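Local coordinates for protein endonuclease V (Homo sapiens, PDB 6OZE) that cuts RNA near inosine, the product of adenosine deamination, as a metal-dependent endoribonuclease of the RNase H clan, at residues 53-59 / 73-79; 84-88 / 123-127. The protein carries 4 engineered substitutions. One frame throughout, in Å; residues are numbered along the deposited sequence.

Interaction 1. Residues 53-59 / 73-79; sequences VRACASL and ESRMVSL. With ACT (acetate ion), chain B.
Glu73 exchanges two backbone bonds with Leu59, where strand 69-78, the outer arm of a beta hairpin, runs antiparallel to strand 54-63 at the edge of the mixed RNase H-like sheet. The carboxylate of Glu73 turns away from the partner strand to a salt bridge with Arg75, OE2 of Glu73 lying 2.9 Å from NH1 of Arg75. Next, in a non-hydrogen-bonded pair, Ser74 OG meets Ser58 OG at 2.8 Å; Ser58 also bonds to Ser235 of helix 226-242, and such small hydroxyls suit strands lying close beneath that helix. Arg75 exchanges two backbone bonds with Ala57, whose methyl sits under Leu99 of helix 89-106 on the other face. Met76 lies opposite Cys56, and its chain, bent at chi2 and chi3 (-59° and -65°), folds back so that SD rests 4.0 Å from Cys56 CB while CE approaches Ala55 O. Val77 returns to a doubly bonded pair with Ala55; together with Leu79 it supplies branched apolar bulk against Phe95, for which the small Ala55 is a fitting neighbour. At Ser78, OG takes a bond from Arg54 NH2, bent to 138° at the hydrogen and tilted from the guanidinium plane. Leu79 N then donates almost straight to Val53 O at 2.7 Å. Arg54 reaches back across the strand with one guanidinium face over the Met76-Val77 backbone, and its NE and NH1 grip an acetate, probably from the crystallisation liquor: NE bonds to O and NH1 to OXT, each at 2.6 Å.

Interaction 2. Residues 84-88 / 123-127; sequences VSGFL and LHHRG
Ser85 and Gly86 lie over one face of the His125 imidazole, Ser85 through its carbonyl carbon and Gly86 through its CA. The Gly86 CA is 3.8 Å from the ring centroid and 17° off the normal, a CH-pi contact. Glycine suits this place twice over: a CB would press on His125 CG, and at this positive phi it would also collide with the preceding carbonyl oxygen. That backbone shape belongs to a type II turn, Val84 to Phe87, closed by Phe87 N bonding to Val84 O; it faces a type I turn, His124 to Gly127, so the contact joins two loops of the RNase H-like fold, each leading into a helix. Gly86 O points at the edge of the His124 ring, 3.0 Å from CE1, and also accepts a bond from Gln13 of helix 3-17. Phe87 leaves the backbone away from the other turn, but its ring swings back with CZ 3.6 Å from Arg126 NH1, and it also packs on Lys10 and Gln13. The bend of Arg126 at chi3 (-82°) brings the guanidinium face over CZ, the two planes 25° apart. An alanine in place of Phe87 would probably leave that guanidinium without its aromatic neighbour and open a gap toward helix 3-17. At Leu88, the backbone N donates to a water 3.2 Å away, which is also hydrogen-bonded to His124 NE2 at 2.9 Å.

In the fold
From the N terminus, helix 3-17 comes first and later lies against both turns of interaction 2. The chain then enters the sheet, and interaction 1 closes a short loop: 13 residues separate 53-59 from 73-79 as the hairpin turns back to form the sheet's edge strand. Only after that does 84-88 open interaction 2, whose longer loop carries helix 89-106 and strand 115-118 before 123-127 returns. The two contacts are therefore in series, neither nesting nor crossing. The centres of interaction 1 and interaction 2 lie about 21 Å apart, and the nearest atoms of interactions 1 and 2 about 6 Å, without touching. Helix 89-106, within the second loop, packs on the hairpin of the first.

Interaction 1. Residues 53-59 / 73-79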
loop_
_atom_site.group_PDB
_atom_site.type_symbol
_atom_site.label_atom_id
_atom_site.label_comp_id
_atom_site.label_asym_id
_atom_site.label_seq_id
_atom_site.Cartn_x
_atom_site.Cartn_y
_atom_site.Cartn_z
ATOM N N VAL A 53 -17.163 10.504 -4.305
ATOM C CA VAL A 53 -16.984 10.086 -5.689
ATOM C C VAL A 53 -15.733 10.701 -6.320
ATOM O O VAL A 53 -14.876 9.985 -6.831
ATOM C CB VAL A 53 -18.256 10.322 -6.542
ATOM C CG1 VAL A 53 -19.432 9.551 -5.945
ATOM C CG2 VAL A 53 -18.609 11.794 -6.666
ATOM N N ARG A 54 -15.599 12.030 -6.275
ATOM C CA ARG A 54 -14.427 12.647 -6.895
ATOM C C ARG A 54 -13.190 12.480 -6.024
ATOM O O ARG A 54 -13.233 12.690 -4.807
ATOM C CB ARG A 54 -14.666 14.131 -7.190
ATOM C CG ARG A 54 -13.745 14.711 -8.270
ATOM C CD ARG A 54 -14.006 14.096 -9.659
ATOM N NE ARG A 54 -13.243 14.767 -10.712
ATOM C CZ ARG A 54 -13.024 14.268 -11.929
ATOM N NH1 ARG A 54 -12.317 14.970 -12.812
ATOM N NH2 ARG A 54 -13.496 13.073 -12.260
ATOM N N ALA A 55 -12.078 12.134 -6.663
ATOM C CA ALA A 55 -10.855 11.822 -5.953
ATOM C C ALA A 55 -9.681 12.135 -6.863
ATOM O O ALA A 55 -9.853 12.469 -8.044
ATOM C CB ALA A 55 -10.834 10.343 -5.543
ATOM N N CYS A 56 -8.479 12.046 -6.306
ATOM C CA CYS A 56 -7.259 12.125 -7.092
ATOM C C CYS A 56 -6.472 10.838 -6.903
ATOM O O CYS A 56 -6.344 10.343 -5.777
ATOM C CB CYS A 56 -6.408 13.317 -6.663
ATOM S SG CYS A 56 -4.957 13.550 -7.670
ATOM N N ALA A 57 -5.979 10.283 -8.006
ATOM C CA ALA A 57 -5.106 9.114 -7.983
ATOM C C ALA A 57 -3.713 9.564 -8.390
ATOM O O ALA A 57 -3.560 10.315 -9.365
ATOM C CB ALA A 57 -5.617 8.034 -8.948
ATOM N N SER A 58 -2.694 9.127 -7.635
ATOM C CA SER A 58 -1.327 9.546 -7.903
ATOM C C SER A 58 -0.374 8.358 -7.909
ATOM O O SER A 58 -0.533 7.408 -7.128
ATOM C CB SER A 58 -0.831 10.547 -6.851
ATOM O OG SER A 58 -1.622 11.738 -6.893
ATOM N N LEU A 59 0.616 8.436 -8.790
ATOM C CA LEU A 59 1.725 7.487 -8.839
ATOM C C LEU A 59 3.018 8.272 -8.837
ATOM O O LEU A 59 3.188 9.200 -9.637
ATOM C CB LEU A 59 1.624 6.631 -10.110
ATOM C CG LEU A 59 2.875 5.835 -10.501
ATOM C CD1 LEU A 59 3.138 4.743 -9.469
ATOM C CD2 LEU A 59 2.680 5.220 -11.880
ATOM N N GLU A 73 2.792 11.479 -11.374
ATOM C CA GLU A 73 1.605 11.744 -12.173
ATOM C C GLU A 73 0.389 11.680 -11.267
ATOM O O GLU A 73 0.254 10.746 -10.473
ATOM C CB GLU A 73 1.480 10.745 -13.324
ATOM C CG GLU A 73 0.257 10.990 -14.238
ATOM C CD GLU A 73 0.331 12.287 -15.038
ATOM O OE1 GLU A 73 1.441 12.823 -15.240
ATOM O OE2 GLU A 73 -0.734 12.763 -15.490
ATOM N N SER A 74 -0.495 12.675 -11.390
ATOM C CA SER A 74 -1.725 12.729 -10.607
ATOM C C SER A 74 -2.873 12.994 -11.562
ATOM O O SER A 74 -2.716 13.746 -12.530
ATOM C CB SER A 74 -1.695 13.881 -9.610
ATOM O OG SER A 74 -0.678 13.676 -8.632
ATOM N N ARG A 75 -4.023 12.377 -11.304
ATOM C CA ARG A 75 -5.190 12.586 -12.152
ATOM C C ARG A 75 -6.441 12.626 -11.293
ATOM O O ARG A 75 -6.632 11.764 -10.431
ATOM C CB ARG A 75 -5.316 11.467 -13.189
ATOM C CG ARG A 75 -4.199 11.461 -14.198
ATOM C CD ARG A 75 -4.747 11.398 -15.605
ATOM N NE ARG A 75 -4.437 10.117 -16.226
ATOM C CZ ARG A 75 -3.261 9.824 -16.765
ATOM N NH1 ARG A 75 -2.288 10.727 -16.762
ATOM N NH2 ARG A 75 -3.056 8.632 -17.310
ATOM N N MET A 76 -7.305 13.607 -11.543
ATOM C CA MET A 76 -8.627 13.595 -10.934
ATOM C C MET A 76 -9.474 12.515 -11.592
ATOM O O MET A 76 -9.461 12.355 -12.818
ATOM C CB MET A 76 -9.344 14.934 -11.122
ATOM C CG MET A 76 -8.657 16.170 -10.549
ATOM S SD MET A 76 -8.366 16.056 -8.757
ATOM C CE MET A 76 -10.049 16.043 -8.156
ATOM N N VAL A 77 -10.216 11.777 -10.766
ATOM C CA VAL A 77 -11.006 10.637 -11.210
ATOM C C VAL A 77 -12.323 10.628 -10.447
ATOM O O VAL A 77 -12.463 11.256 -9.398
ATOM C CB VAL A 77 -10.260 9.296 -10.986
ATOM C CG1 VAL A 77 -8.947 9.266 -11.772
ATOM C CG2 VAL A 77 -9.990 9.082 -9.509
ATOM N N SER A 78 -13.302 9.908 -10.991
ATOM C CA SER A 78 -14.600 9.730 -10.347
ATOM C C SER A 78 -14.760 8.260 -9.971
ATOM O O SER A 78 -14.797 7.401 -10.855
ATOM C CB SER A 78 -15.731 10.147 -11.284
ATOM O OG SER A 78 -15.689 11.540 -11.541
ATOM N N LEU A 79 -14.860 7.985 -8.670
ATOM C CA LEU A 79 -14.963 6.619 -8.146
ATOM C C LEU A 79 -16.439 6.257 -8.093
ATOM O O LEU A 79 -17.120 6.466 -7.087
ATOM C CB LEU A 79 -14.330 6.517 -6.763
ATOM C CG LEU A 79 -12.899 7.023 -6.568
ATOM C CD1 LEU A 79 -12.297 6.448 -5.295
ATOM C CD2 LEU A 79 -12.026 6.673 -7.735
HETATM C C ACT B . -12.315 17.862 -11.228
HETATM O O ACT B . -13.189 17.366 -10.476
HETATM O OXT ACT B . -11.534 17.284 -12.026
HETATM C CH3 ACT B . -12.228 19.412 -11.203
#

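Interaction 2. Residues 84-88 / 123-127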
loop_
_atom_site.group_PDB
_atom_site.type_symbol
_atom_site.label_atom_id
_atom_site.label_comp_id
_atom_site.label_asym_id
_atom_site.label_seq_id
_atom_site.Cartn_x
_atom_site.Cartn_y
_atom_site.Cartn_z
ATOM N N VAL A 84 -18.228 -0.472 -0.390
ATOM C CA VAL A 84 -18.604 -1.549 0.519
ATOM C C VAL A 84 -17.346 -1.982 1.251
ATOM O O VAL A 84 -16.330 -2.275 0.615
ATOM C CB VAL A 84 -19.212 -2.754 -0.221
ATOM C CG1 VAL A 84 -19.645 -3.822 0.781
ATOM C CG2 VAL A 84 -20.386 -2.321 -1.084
ATOM N N SER A 85 -17.412 -2.028 2.582
ATOM C CA SER A 85 -16.249 -2.415 3.371
ATOM C C SER A 85 -15.756 -3.790 2.944
ATOM O O SER A 85 -16.539 -4.742 2.842
ATOM C CB SER A 85 -16.605 -2.431 4.858
ATOM O OG SER A 85 -16.840 -1.119 5.330
ATOM N N GLY A 86 -14.450 -3.890 2.701
ATOM C CA GLY A 86 -13.853 -5.103 2.197
ATOM C C GLY A 86 -13.686 -5.135 0.695
ATOM O O GLY A 86 -13.083 -6.078 0.174
ATOM N N PHE A 87 -14.202 -4.131 -0.009
ATOM C CA PHE A 87 -14.211 -4.096 -1.467
ATOM C C PHE A 87 -13.687 -2.770 -2.009
ATOM O O PHE A 87 -13.934 -2.439 -3.178
ATOM C CB PHE A 87 -15.626 -4.373 -1.987
ATOM C CG PHE A 87 -16.159 -5.711 -1.591
ATOM C CD1 PHE A 87 -15.889 -6.831 -2.358
ATOM C CD2 PHE A 87 -16.941 -5.860 -0.449
ATOM C CE1 PHE A 87 -16.383 -8.066 -2.010
ATOM C CE2 PHE A 87 -17.438 -7.099 -0.087
ATOM C CZ PHE A 87 -17.161 -8.206 -0.867
ATOM N N LEU A 88 -12.977 -1.998 -1.177
ATOM C CA LEU A 88 -12.461 -0.701 -1.608
ATOM C C LEU A 88 -11.618 -0.818 -2.868
ATOM O O LEU A 88 -11.633 0.086 -3.712
ATOM C CB LEU A 88 -11.626 -0.064 -0.493
ATOM C CG LEU A 88 -10.881 1.229 -0.848
ATOM C CD1 LEU A 88 -11.845 2.325 -1.284
ATOM C CD2 LEU A 88 -10.029 1.704 0.316
ATOM N N LEU A 123 -3.530 -8.375 4.961
ATOM C CA LEU A 123 -4.202 -7.994 6.207
ATOM C C LEU A 123 -5.477 -7.275 5.788
ATOM O O LEU A 123 -5.496 -6.057 5.603
ATOM C CB LEU A 123 -3.300 -7.094 7.043
ATOM C CG LEU A 123 -3.566 -6.871 8.541
ATOM C CD1 LEU A 123 -2.464 -6.011 9.155
ATOM C CD2 LEU A 123 -4.925 -6.250 8.821
ATOM N N HIS A 124 -6.554 -8.037 5.649
ATOM C CA HIS A 124 -7.754 -7.525 5.006
ATOM C C HIS A 124 -8.896 -8.489 5.288
ATOM O O HIS A 124 -8.675 -9.663 5.598
ATOM C CB HIS A 124 -7.506 -7.377 3.502
ATOM C CG HIS A 124 -8.684 -6.873 2.726
ATOM N ND1 HIS A 124 -9.533 -7.712 2.044
ATOM C CD2 HIS A 124 -9.135 -5.615 2.506
ATOM C CE1 HIS A 124 -10.466 -6.995 1.440
ATOM N NE2 HIS A 124 -10.249 -5.721 1.707
ATOM N N HIS A 125 -10.126 -7.973 5.154
ATOM C CA HIS A 125 -11.329 -8.754 5.444
ATOM C C HIS A 125 -11.295 -10.117 4.766
ATOM O O HIS A 125 -11.732 -11.120 5.343
ATOM C CB HIS A 125 -12.568 -8.001 4.948
ATOM C CG HIS A 125 -12.680 -6.595 5.449
ATOM N ND1 HIS A 125 -11.769 -5.613 5.129
ATOM C CD2 HIS A 125 -13.617 -5.999 6.223
ATOM C CE1 HIS A 125 -12.129 -4.477 5.698
ATOM N NE2 HIS A 125 -13.248 -4.683 6.367
ATOM N N ARG A 126 -10.794 -10.170 3.530
ATOM C CA ARG A 126 -10.796 -11.388 2.733
ATOM C C ARG A 126 -9.388 -11.833 2.355
ATOM O O ARG A 126 -9.222 -12.623 1.420
ATOM C CB ARG A 126 -11.666 -11.189 1.489
ATOM C CG ARG A 126 -12.273 -12.460 0.909
ATOM C CD ARG A 126 -13.467 -12.144 0.014
ATOM N NE ARG A 126 -14.686 -11.943 0.790
ATOM C CZ ARG A 126 -15.124 -10.765 1.225
ATOM N NH1 ARG A 126 -14.449 -9.655 0.957
ATOM N NH2 ARG A 126 -16.248 -10.699 1.929
ATOM N N GLY A 127 -8.370 -11.358 3.073
ATOM C CA GLY A 127 -7.005 -11.644 2.678
ATOM C C GLY A 127 -6.619 -11.076 1.331
ATOM O O GLY A 127 -5.672 -11.567 0.710
HETATM O O HOH W 1 -11.208 -3.056 1.229
#